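Local coordinates for Pex protein (Anabaena sp. PCC 7120, PDB 2DQL) that is associated with the cyanobacterial circadian clock and, as a PadR-like helix-turn-helix protein, probably binds DNA to regulate transcription, at residues P15-Q20 against T51-D56; Q20-C25 against R104-Y109; C25-V30 against T39-Q44; A71-W76 against Q90-W95. All blocks are in the same frame, centred on the assembly; numbering follows the deposited sequence.

Interaction 1: P15-Q20 against T51-D56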
# COMPACT_ATOMS: atom_id res chain seq x y z
N PRO A 15 7.78 -3.74 -5.56
CA PRO A 15 6.54 -4.32 -6.08
C PRO A 15 5.34 -3.93 -5.22
O PRO A 15 5.48 -3.61 -4.04
CB PRO A 15 6.82 -5.82 -6.04
CG PRO A 15 7.73 -5.97 -4.86
CD PRO A 15 8.68 -4.79 -5.04
N THR A 16 4.15 -3.96 -5.83
CA THR A 16 2.93 -3.61 -5.13
C THR A 16 2.32 -4.85 -4.49
O THR A 16 2.10 -5.85 -5.17
CB THR A 16 1.87 -3.02 -6.09
OG1 THR A 16 2.40 -1.87 -6.75
CG2 THR A 16 0.61 -2.63 -5.33
N TYR A 17 2.07 -4.80 -3.18
CA TYR A 17 1.45 -5.92 -2.49
C TYR A 17 -0.06 -5.74 -2.60
O TYR A 17 -0.59 -4.69 -2.26
CB TYR A 17 1.85 -5.96 -1.01
CG TYR A 17 3.14 -6.70 -0.77
CD1 TYR A 17 4.37 -6.15 -1.13
CD2 TYR A 17 3.13 -7.98 -0.21
CE1 TYR A 17 5.56 -6.85 -0.95
CE2 TYR A 17 4.31 -8.69 -0.03
CZ TYR A 17 5.52 -8.12 -0.40
OH TYR A 17 6.69 -8.84 -0.24
N LEU A 18 -0.74 -6.77 -3.08
CA LEU A 18 -2.19 -6.69 -3.24
C LEU A 18 -2.92 -6.52 -1.92
O LEU A 18 -2.51 -7.06 -0.89
CB LEU A 18 -2.71 -7.97 -3.92
CG LEU A 18 -2.08 -8.41 -5.25
CD1 LEU A 18 -2.86 -9.60 -5.79
CD2 LEU A 18 -2.11 -7.26 -6.26
N CYS A 19 -4.01 -5.75 -1.95
CA CYS A 19 -4.82 -5.57 -0.76
C CYS A 19 -5.86 -6.68 -0.89
O CYS A 19 -5.94 -7.33 -1.94
CB CYS A 19 -5.50 -4.20 -0.74
SG CYS A 19 -6.60 -3.86 -2.12
N GLN A 20 -6.65 -6.90 0.15
CA GLN A 20 -7.65 -7.97 0.15
C GLN A 20 -8.63 -7.96 -1.02
O GLN A 20 -8.85 -8.99 -1.66
CB GLN A 20 -8.44 -7.96 1.46
CG GLN A 20 -9.28 -9.21 1.68
CD GLN A 20 -10.04 -9.19 2.99
OE1 GLN A 20 -9.48 -8.86 4.04
NE2 GLN A 20 -11.32 -9.54 2.95
N THR A 51 5.97 -7.18 -10.87
CA THR A 51 5.84 -5.95 -10.09
C THR A 51 4.75 -6.04 -9.02
O THR A 51 4.38 -5.03 -8.42
CB THR A 51 5.54 -4.73 -10.99
OG1 THR A 51 4.28 -4.92 -11.66
CG2 THR A 51 6.64 -4.55 -12.03
N TYR A 52 4.26 -7.25 -8.77
CA TYR A 52 3.23 -7.46 -7.76
C TYR A 52 3.60 -8.60 -6.82
O TYR A 52 4.37 -9.49 -7.17
CB TYR A 52 1.89 -7.77 -8.44
CG TYR A 52 1.28 -6.58 -9.12
CD1 TYR A 52 0.39 -5.75 -8.44
CD2 TYR A 52 1.63 -6.25 -10.43
CE1 TYR A 52 -0.14 -4.62 -9.05
CE2 TYR A 52 1.11 -5.12 -11.04
CZ TYR A 52 0.23 -4.31 -10.36
OH TYR A 52 -0.29 -3.20 -10.98
N ARG A 53 3.04 -8.56 -5.62
CA ARG A 53 3.28 -9.58 -4.62
C ARG A 53 2.01 -9.84 -3.83
O ARG A 53 1.12 -8.99 -3.76
CB ARG A 53 4.39 -9.14 -3.65
CG ARG A 53 5.76 -8.97 -4.28
CD ARG A 53 6.40 -10.31 -4.61
NE ARG A 53 7.76 -10.15 -5.10
CZ ARG A 53 8.08 -9.67 -6.31
NH1 ARG A 53 7.13 -9.31 -7.16
NH2 ARG A 53 9.35 -9.55 -6.65
N LEU A 54 1.93 -11.02 -3.24
CA LEU A 54 0.78 -11.38 -2.42
C LEU A 54 1.33 -11.92 -1.11
O LEU A 54 2.05 -12.92 -1.11
CB LEU A 54 -0.09 -12.44 -3.10
CG LEU A 54 -1.26 -12.97 -2.26
CD1 LEU A 54 -2.17 -11.82 -1.83
CD2 LEU A 54 -2.04 -14.00 -3.07
N SER A 55 1.02 -11.25 -0.01
CA SER A 55 1.50 -11.68 1.30
C SER A 55 0.68 -12.86 1.79
O SER A 55 -0.45 -13.08 1.37
CB SER A 55 1.39 -10.54 2.32
OG SER A 55 0.04 -10.35 2.73
N ASP A 56 1.27 -13.61 2.71
CA ASP A 56 0.62 -14.76 3.29
C ASP A 56 -0.63 -14.28 4.04
O ASP A 56 -1.67 -14.93 4.01
CB ASP A 56 1.60 -15.46 4.22
CG ASP A 56 1.07 -16.76 4.75
OD1 ASP A 56 0.81 -16.84 5.96
OD2 ASP A 56 0.92 -17.71 3.94
O HOH W 1 4.01 -2.43 -9.00
O HOH W 2 -0.39 -8.66 -0.11
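Y17 lays one face of its ring over the aliphatic start of R53: CB of R53 sits 3.5 Å from the centroid of the Y17 ring, only 9° off the ring normal, a CH-pi contact. The long, partly apolar stem of an arginine suits this place, because its methylene groups can line an exposed ring while the charged end travels on. A bend at chi2 (-73°) carries the chain on to P15; the guanidinium plane ends 45° from the tyrosine ring, with P15 CG over one of its faces. NH1 of R53 donates to O of Y52 at 2.8 Å within the guanidinium plane, and also bonds O of P50, fixing the rotation of the group.

On the other face of the sheet, T16 CB rests 3.9 Å from CD1 of Y52. L18 crosses Y52 at about a right angle, its CD2 methyl 3.6 Å from Y52 CD1, and the leucine goes on to meet L45 and W106 in the buried interior. The backbone draws these side chains together through three bonds: T16 N to T51 O (2.8 Å), R53 N to T16 O (2.9 Å) and L18 N to R53 O (3.0 Å). Water 2 lies in plane at the edge of the Y17 ring, donating a hydrogen bond to L18 O and accepting one from S55 N, while S55 OG N-caps helix 56-68 at V58 N. Such a two-stranded parallel bridge, leading into helices 20-31 and 56-68, ties together the entries to two helices of a winged helix-turn-helix domain.

Interaction 2: Q20-C25 against R104-Y109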
# COMPACT_ATOMS: atom_id res chain seq x y z
N GLN A 20 -6.65 -6.90 0.15
CA GLN A 20 -7.65 -7.97 0.15
C GLN A 20 -8.63 -7.96 -1.02
O GLN A 20 -8.85 -8.99 -1.66
CB GLN A 20 -8.44 -7.96 1.46
CG GLN A 20 -9.28 -9.21 1.68
CD GLN A 20 -10.04 -9.19 2.99
OE1 GLN A 20 -9.48 -8.86 4.04
NE2 GLN A 20 -11.32 -9.54 2.95
N GLU A 21 -9.21 -6.80 -1.31
CA GLU A 21 -10.17 -6.70 -2.40
C GLU A 21 -9.61 -7.16 -3.73
O GLU A 21 -10.27 -7.88 -4.48
CB GLU A 21 -10.69 -5.26 -2.51
CG GLU A 21 -11.45 -4.77 -1.28
CD GLU A 21 -10.57 -4.10 -0.24
OE1 GLU A 21 -9.38 -4.47 -0.10
OE2 GLU A 21 -11.08 -3.19 0.45
N VAL A 22 -8.38 -6.75 -4.03
CA VAL A 22 -7.74 -7.13 -5.28
C VAL A 22 -7.32 -8.60 -5.26
O VAL A 22 -7.50 -9.32 -6.23
CB VAL A 22 -6.50 -6.25 -5.56
CG1 VAL A 22 -5.82 -6.70 -6.85
CG2 VAL A 22 -6.93 -4.78 -5.67
N ALA A 23 -6.78 -9.05 -4.13
CA ALA A 23 -6.35 -10.45 -4.01
C ALA A 23 -7.51 -11.42 -4.22
O ALA A 23 -7.34 -12.48 -4.81
CB ALA A 23 -5.72 -10.68 -2.64
N ILE A 24 -8.69 -11.05 -3.73
CA ILE A 24 -9.86 -11.90 -3.88
C ILE A 24 -10.16 -12.11 -5.37
O ILE A 24 -10.42 -13.23 -5.81
CB ILE A 24 -11.10 -11.27 -3.20
CG1 ILE A 24 -10.94 -11.34 -1.67
CG2 ILE A 24 -12.37 -11.96 -3.66
CD1 ILE A 24 -12.00 -10.53 -0.92
N CYS A 25 -10.10 -11.03 -6.15
CA CYS A 25 -10.37 -11.12 -7.58
C CYS A 25 -9.27 -11.90 -8.30
O CYS A 25 -9.55 -12.71 -9.19
CB CYS A 25 -10.51 -9.72 -8.18
SG CYS A 25 -11.88 -8.80 -7.48
N ARG A 104 -12.75 -10.38 -13.96
CA ARG A 104 -12.62 -9.31 -14.95
C ARG A 104 -12.09 -8.04 -14.28
O ARG A 104 -11.34 -7.29 -14.88
CB ARG A 104 -13.96 -9.04 -15.63
CG ARG A 104 -14.28 -9.99 -16.78
CD ARG A 104 -15.53 -9.55 -17.55
NE ARG A 104 -16.77 -10.05 -16.97
CZ ARG A 104 -17.20 -11.30 -17.11
NH1 ARG A 104 -16.50 -12.18 -17.81
NH2 ARG A 104 -18.35 -11.68 -16.55
N LEU A 105 -12.49 -7.82 -13.03
CA LEU A 105 -12.01 -6.64 -12.30
C LEU A 105 -10.50 -6.74 -12.13
O LEU A 105 -9.79 -5.74 -12.24
CB LEU A 105 -12.69 -6.54 -10.93
CG LEU A 105 -14.21 -6.32 -10.96
CD1 LEU A 105 -14.74 -6.19 -9.53
CD2 LEU A 105 -14.53 -5.06 -11.77
N TRP A 106 -10.00 -7.94 -11.87
CA TRP A 106 -8.57 -8.16 -11.72
C TRP A 106 -7.85 -7.89 -13.03
O TRP A 106 -6.88 -7.15 -13.08
CB TRP A 106 -8.29 -9.59 -11.25
CG TRP A 106 -6.88 -10.04 -11.52
CD1 TRP A 106 -6.47 -10.96 -12.45
CD2 TRP A 106 -5.69 -9.55 -10.89
NE1 TRP A 106 -5.10 -11.07 -12.44
CE2 TRP A 106 -4.59 -10.21 -11.49
CE3 TRP A 106 -5.44 -8.61 -9.88
CZ2 TRP A 106 -3.27 -9.97 -11.11
CZ3 TRP A 106 -4.12 -8.37 -9.50
CH2 TRP A 106 -3.05 -9.05 -10.11
N GLN A 107 -8.35 -8.50 -14.11
CA GLN A 107 -7.73 -8.33 -15.42
C GLN A 107 -7.65 -6.86 -15.82
O GLN A 107 -6.62 -6.41 -16.34
CB GLN A 107 -8.49 -9.13 -16.47
CG GLN A 107 -8.53 -10.62 -16.15
CD GLN A 107 -9.18 -11.44 -17.25
OE1 GLN A 107 -8.65 -11.54 -18.36
NE2 GLN A 107 -10.34 -12.02 -16.95
N ASN A 108 -8.72 -6.10 -15.59
CA ASN A 108 -8.72 -4.68 -15.94
C ASN A 108 -7.75 -3.92 -15.03
O ASN A 108 -7.03 -3.04 -15.48
CB ASN A 108 -10.13 -4.10 -15.79
CG ASN A 108 -11.07 -4.57 -16.88
OD1 ASN A 108 -10.82 -4.37 -18.07
ND2 ASN A 108 -12.18 -5.19 -16.48
N TYR A 109 -7.76 -4.28 -13.75
CA TYR A 109 -6.90 -3.66 -12.76
C TYR A 109 -5.42 -3.81 -13.11
O TYR A 109 -4.65 -2.84 -13.04
CB TYR A 109 -7.15 -4.30 -11.39
CG TYR A 109 -6.23 -3.83 -10.29
CD1 TYR A 109 -6.50 -2.67 -9.57
CD2 TYR A 109 -5.11 -4.58 -9.94
CE1 TYR A 109 -5.67 -2.25 -8.53
CE2 TYR A 109 -4.27 -4.17 -8.90
CZ TYR A 109 -4.56 -3.01 -8.20
OH TYR A 109 -3.75 -2.64 -7.15
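V22 fits between W106 and Y109: its CG1 touches both rings and its CG2 lies over Y109. CG1, placed opposite the backbone N (chi1 178°), meets the edge of the W106 indole close to its plane, 3.6 Å from CZ3. The same methyl is 3.6 Å from CE2 of Y109. CG2 instead rides over a face of the Y109 ring, offset toward the rim and 4.1 Å from the centroid, as a CH-pi contact. A branched residue is well suited to this corner, since two methyls leave one carbon in different directions. One turn on, C25 CB abuts W106 CB at 3.8 Å and C25 SG reaches CB of L105 at 4.2 Å; the small cysteine lets the two CA atoms of C25 and W106 approach to 5.4 Å.

Beyond this first shell, the rings of Y26 and Y29 also meet the W106 indole obliquely, and L18 touches it too, so the tryptophan is packed on several sides. F9 and I6 of the second subunit reach V22 and C25, respectively. On the far side of helix 20-31, A23 and I24 face helix 56-68. No hydrogen bond joins the two segments. The axes of 20-25 and 104-109 come within 8.8 Å, their directions 111° apart, so these parts of the two helices cross. Helix 96-112 is the C-terminal helix that follows the winged-helix core, as in PadR-like regulators.

Interaction 3: C25-V30 against T39-Q44. With PO4 (phosphate ion), chain C.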
# COMPACT_ATOMS: atom_id res chain seq x y z
N CYS A 25 -10.10 -11.03 -6.15
CA CYS A 25 -10.37 -11.12 -7.58
C CYS A 25 -9.27 -11.90 -8.30
O CYS A 25 -9.55 -12.71 -9.19
CB CYS A 25 -10.51 -9.72 -8.18
SG CYS A 25 -11.88 -8.80 -7.48
N TYR A 26 -8.02 -11.68 -7.90
CA TYR A 26 -6.89 -12.39 -8.50
C TYR A 26 -7.03 -13.89 -8.23
O TYR A 26 -6.86 -14.72 -9.13
CB TYR A 26 -5.57 -11.89 -7.92
CG TYR A 26 -4.42 -12.87 -8.11
CD1 TYR A 26 -3.95 -13.19 -9.38
CD2 TYR A 26 -3.87 -13.53 -7.01
CE1 TYR A 26 -2.96 -14.15 -9.56
CE2 TYR A 26 -2.89 -14.50 -7.18
CZ TYR A 26 -2.44 -14.81 -8.45
OH TYR A 26 -1.50 -15.79 -8.61
N ILE A 27 -7.33 -14.24 -6.98
CA ILE A 27 -7.47 -15.65 -6.64
C ILE A 27 -8.57 -16.32 -7.47
O ILE A 27 -8.37 -17.42 -7.98
CB ILE A 27 -7.73 -15.82 -5.12
CG1 ILE A 27 -6.45 -15.43 -4.37
CG2 ILE A 27 -8.12 -17.27 -4.80
CD1 ILE A 27 -6.63 -15.24 -2.88
N LEU A 28 -9.71 -15.66 -7.61
CA LEU A 28 -10.80 -16.25 -8.41
C LEU A 28 -10.38 -16.38 -9.87
O LEU A 28 -10.74 -17.34 -10.54
CB LEU A 28 -12.07 -15.41 -8.29
CG LEU A 28 -12.76 -15.54 -6.93
CD1 LEU A 28 -13.91 -14.55 -6.84
CD2 LEU A 28 -13.25 -16.96 -6.74
N TYR A 29 -9.62 -15.39 -10.36
CA TYR A 29 -9.12 -15.43 -11.73
C TYR A 29 -8.31 -16.72 -11.95
O TYR A 29 -8.47 -17.41 -12.96
CB TYR A 29 -8.23 -14.21 -11.98
CG TYR A 29 -7.34 -14.33 -13.20
CD1 TYR A 29 -7.86 -14.22 -14.48
CD2 TYR A 29 -5.97 -14.57 -13.05
CE1 TYR A 29 -7.03 -14.35 -15.60
CE2 TYR A 29 -5.14 -14.69 -14.16
CZ TYR A 29 -5.68 -14.58 -15.43
OH TYR A 29 -4.86 -14.71 -16.53
N VAL A 30 -7.44 -17.03 -10.99
CA VAL A 30 -6.62 -18.24 -11.10
C VAL A 30 -7.45 -19.51 -10.94
O VAL A 30 -7.30 -20.44 -11.72
CB VAL A 30 -5.50 -18.27 -10.03
CG1 VAL A 30 -4.76 -19.61 -10.09
CG2 VAL A 30 -4.51 -17.13 -10.26
N THR A 39 0.50 -21.69 -1.68
CA THR A 39 1.85 -21.37 -2.13
C THR A 39 1.91 -21.07 -3.62
O THR A 39 2.67 -20.20 -4.05
CB THR A 39 2.83 -22.51 -1.79
OG1 THR A 39 2.54 -23.67 -2.58
CG2 THR A 39 2.71 -22.86 -0.33
N GLU A 40 1.12 -21.78 -4.42
CA GLU A 40 1.11 -21.56 -5.86
C GLU A 40 0.48 -20.22 -6.21
O GLU A 40 0.94 -19.51 -7.10
CB GLU A 40 0.35 -22.68 -6.57
CG GLU A 40 0.40 -22.59 -8.09
CD GLU A 40 -0.25 -23.78 -8.76
OE1 GLU A 40 -1.48 -23.92 -8.66
OE2 GLU A 40 0.48 -24.57 -9.39
N LEU A 41 -0.60 -19.88 -5.51
CA LEU A 41 -1.27 -18.61 -5.76
C LEU A 41 -0.29 -17.46 -5.57
O LEU A 41 -0.27 -16.52 -6.35
CB LEU A 41 -2.47 -18.45 -4.81
CG LEU A 41 -3.65 -19.35 -5.20
CD1 LEU A 41 -4.65 -19.45 -4.06
CD2 LEU A 41 -4.31 -18.77 -6.46
N ILE A 42 0.54 -17.56 -4.54
CA ILE A 42 1.53 -16.52 -4.26
C ILE A 42 2.63 -16.51 -5.31
O ILE A 42 2.94 -15.47 -5.88
CB ILE A 42 2.16 -16.70 -2.86
CG1 ILE A 42 1.10 -16.45 -1.79
CG2 ILE A 42 3.34 -15.74 -2.69
CD1 ILE A 42 1.58 -16.71 -0.37
N GLN A 43 3.22 -17.68 -5.57
CA GLN A 43 4.30 -17.77 -6.53
C GLN A 43 3.88 -17.40 -7.95
O GLN A 43 4.60 -16.69 -8.66
CB GLN A 43 4.90 -19.18 -6.53
CG GLN A 43 6.18 -19.30 -7.34
CD GLN A 43 7.24 -18.30 -6.89
OE1 GLN A 43 7.62 -18.26 -5.72
NE2 GLN A 43 7.71 -17.48 -7.82
N GLN A 44 2.71 -17.88 -8.37
CA GLN A 44 2.20 -17.60 -9.71
C GLN A 44 2.02 -16.11 -9.97
O GLN A 44 2.22 -15.64 -11.09
CB GLN A 44 0.87 -18.33 -9.92
CG GLN A 44 0.39 -18.31 -11.37
CD GLN A 44 -0.86 -19.15 -11.58
OE1 GLN A 44 -0.94 -20.28 -11.12
NE2 GLN A 44 -1.83 -18.59 -12.29
P PO4 C . 2.00 -26.75 0.08
O1 PO4 C . 2.72 -25.75 -0.75
O2 PO4 C . 1.99 -28.05 -0.64
O3 PO4 C . 2.67 -26.93 1.38
O4 PO4 C . 0.60 -26.30 0.31
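Within the three-helix core of the winged helix-turn-helix domain, Y26, I27 and V30 of helix 20-31 pack against L41 and Q44 of helix 38-48, probably the first helix of the DNA-binding helix-turn-helix motif. The two segments cross steeply, at 103°, and the axes of 25-30 and 39-44 come no nearer than 10.9 Å, so side chains rather than backbones fill the space between them.

L41 is the middle piece of the apolar contact. Its two methyls part company: CD2 reaches V30 CG1 at 3.8 Å, whereas CD1 points to I27 CG2 at 4.2 Å. The two branches of leucine let one side chain meet both beta-branched neighbours. Beside it, Q44 runs out extended from a CG opposite the backbone N (chi1 -170°) and comes toward V30 from the opposite direction, its amide beside the valine methyls with NE2 3.7 Å from V30 CG2. The polar need of that amide is met elsewhere, since NE2 bonds OE2 of E48; glutamine thus serves as a packing surface and a hydrogen-bond donor at once.

T39 stands at the outer side of helix 38-48, where a phosphate ion, probably from the crystallisation liquor, is held by R82 and R86; the position of the threonine hydroxyl toward it is less certain. An anion site there is at least consistent with a surface that meets a DNA backbone.

Y26 supplies the polar tie across this buried contact: its OH donates to L41 O at 2.7 Å, in the carbonyl plane and on a lone pair, with that oxygen lying in plane at the edge of the tyrosine ring.

Interaction 4: A71-W76 against Q90-W95; sequences AITGYW and QVSPEW
A71 and W95 make the closest apolar contact. The methyl of A71 stands over the centre of the six-membered ring of W95, CB 3.4 Å from its centroid, a CH-pi contact that a side chain as small as alanine can make with its backbone also against the indole.

Backbone hydrogen bonds form the second group. T73 and Q90 are an antiparallel hydrogen-bonded pair, with T73 N to Q90 O at 2.8 Å and Q90 N to T73 O at 3.0 Å. Past the non-hydrogen-bonded pair I72 and V91, S92 N reaches A71 O at 2.8 Å; this bond is nearly straight at the hydrogen (176°), though the donor lies above the carbonyl plane.

Side-chain polar atoms bond water or residues outside the two segments. Water 3 links T73 OG1 (2.7 Å) to V91 O, to which it donates (2.9 Å), so the exposed threonine hydroxyl is tied through water to the neighbouring strand. S92 OG bonds R70 O, while Y75 OH and Q90 NE2 both bond OE1 of E35.

The strands 72-77 and 86-91 are the hairpin wing of the winged-helix fold; I72 roots it against helices 20-31 and 56-68, and the chain turns at W95 into helix 96-112.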
# COMPACT_ATOMS: atom_id res chain seq x y z
N ALA A 71 -17.77 -19.24 -1.83
CA ALA A 71 -17.36 -18.99 -3.21
C ALA A 71 -16.35 -20.02 -3.69
O ALA A 71 -16.16 -20.20 -4.90
CB ALA A 71 -16.78 -17.59 -3.33
N ILE A 72 -15.69 -20.67 -2.75
CA ILE A 72 -14.71 -21.70 -3.09
C ILE A 72 -14.86 -22.87 -2.12
O ILE A 72 -15.41 -22.73 -1.03
CB ILE A 72 -13.24 -21.18 -3.02
CG1 ILE A 72 -12.86 -20.80 -1.58
CG2 ILE A 72 -13.05 -19.99 -3.96
CD1 ILE A 72 -11.38 -20.45 -1.40
N THR A 73 -14.37 -24.03 -2.55
CA THR A 73 -14.40 -25.22 -1.71
C THR A 73 -12.96 -25.66 -1.52
O THR A 73 -12.14 -25.52 -2.42
CB THR A 73 -15.18 -26.39 -2.38
OG1 THR A 73 -14.57 -26.71 -3.63
CG2 THR A 73 -16.63 -26.02 -2.60
N GLY A 74 -12.65 -26.18 -0.35
CA GLY A 74 -11.31 -26.65 -0.10
C GLY A 74 -11.33 -28.13 0.21
O GLY A 74 -12.34 -28.64 0.71
N TYR A 75 -10.24 -28.83 -0.09
CA TYR A 75 -10.15 -30.25 0.20
C TYR A 75 -8.68 -30.64 0.28
O TYR A 75 -7.81 -29.92 -0.21
CB TYR A 75 -10.88 -31.07 -0.88
CG TYR A 75 -10.10 -31.28 -2.16
CD1 TYR A 75 -9.27 -32.39 -2.32
CD2 TYR A 75 -10.20 -30.38 -3.21
CE1 TYR A 75 -8.55 -32.59 -3.49
CE2 TYR A 75 -9.48 -30.57 -4.39
CZ TYR A 75 -8.66 -31.68 -4.52
OH TYR A 75 -7.95 -31.88 -5.68
N TRP A 76 -8.40 -31.78 0.91
CA TRP A 76 -7.03 -32.26 1.05
C TRP A 76 -6.62 -33.19 -0.07
O TRP A 76 -7.34 -34.14 -0.39
CB TRP A 76 -6.85 -32.98 2.39
CG TRP A 76 -6.88 -32.08 3.56
CD1 TRP A 76 -7.90 -31.91 4.45
CD2 TRP A 76 -5.84 -31.19 3.97
NE1 TRP A 76 -7.56 -30.97 5.39
CE2 TRP A 76 -6.30 -30.51 5.12
CE3 TRP A 76 -4.56 -30.89 3.47
CZ2 TRP A 76 -5.52 -29.56 5.79
CZ3 TRP A 76 -3.78 -29.94 4.14
CH2 TRP A 76 -4.27 -29.29 5.29
N GLN A 90 -11.03 -24.84 -5.09
CA GLN A 90 -11.72 -24.82 -6.38
C GLN A 90 -12.87 -23.83 -6.27
O GLN A 90 -13.43 -23.65 -5.19
CB GLN A 90 -12.34 -26.18 -6.71
CG GLN A 90 -11.38 -27.32 -6.87
CD GLN A 90 -12.05 -28.55 -7.48
OE1 GLN A 90 -13.27 -28.74 -7.34
NE2 GLN A 90 -11.27 -29.39 -8.13
N VAL A 91 -13.23 -23.18 -7.37
CA VAL A 91 -14.35 -22.26 -7.30
C VAL A 91 -15.60 -23.10 -7.11
O VAL A 91 -15.71 -24.19 -7.68
CB VAL A 91 -14.50 -21.46 -8.61
CG1 VAL A 91 -15.69 -20.52 -8.50
CG2 VAL A 91 -13.25 -20.69 -8.91
N SER A 92 -16.55 -22.62 -6.31
CA SER A 92 -17.79 -23.35 -6.11
C SER A 92 -18.56 -23.30 -7.43
O SER A 92 -18.61 -22.27 -8.09
CB SER A 92 -18.60 -22.72 -4.98
OG SER A 92 -17.92 -22.86 -3.74
N PRO A 93 -19.16 -24.43 -7.83
CA PRO A 93 -19.93 -24.52 -9.08
C PRO A 93 -20.90 -23.36 -9.35
O PRO A 93 -20.88 -22.78 -10.44
CB PRO A 93 -20.64 -25.86 -8.95
CG PRO A 93 -19.64 -26.68 -8.19
CD PRO A 93 -19.18 -25.72 -7.11
N GLU A 94 -21.73 -23.03 -8.38
CA GLU A 94 -22.70 -21.96 -8.57
C GLU A 94 -22.12 -20.54 -8.55
O GLU A 94 -22.83 -19.58 -8.85
CB GLU A 94 -23.83 -22.07 -7.55
CG GLU A 94 -24.81 -23.17 -7.90
CD GLU A 94 -25.38 -22.99 -9.29
OE1 GLU A 94 -26.11 -22.00 -9.51
OE2 GLU A 94 -25.10 -23.84 -10.17
N TRP A 95 -20.84 -20.42 -8.21
CA TRP A 95 -20.19 -19.11 -8.18
C TRP A 95 -19.46 -18.81 -9.48
O TRP A 95 -18.76 -17.80 -9.59
CB TRP A 95 -19.19 -19.02 -7.02
CG TRP A 95 -19.77 -18.46 -5.77
CD1 TRP A 95 -20.62 -19.09 -4.90
CD2 TRP A 95 -19.56 -17.14 -5.24
NE1 TRP A 95 -20.95 -18.24 -3.87
CE2 TRP A 95 -20.31 -17.04 -4.05
CE3 TRP A 95 -18.81 -16.04 -5.66
CZ2 TRP A 95 -20.34 -15.88 -3.27
CZ3 TRP A 95 -18.83 -14.88 -4.88
CH2 TRP A 95 -19.59 -14.81 -3.70
O HOH W 3 -15.87 -26.64 -6.05

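Interactions 2 and 3 are the buried ones and use successive parts of helix 20-31, sharing C25: one sets it against helix 96-112 without a hydrogen bond, the other against helix 38-48 with one tyrosine bond among apolar groups. Interactions 1 and 4 are partly buried and depend on backbone pairing, parallel in 15-20 with 51-56, antiparallel in 71-76 with 90-95, each with bridging water. They lie on opposite sides of the chain's centre, their own centres about 23 Å apart. Interaction 1 touches both helix contacts through L18 and L54, whereas interaction 4 meets interaction 3 through I72 and L28. Interactions 1 and 2, and interaction 3 through the shared C25, touch the second subunit.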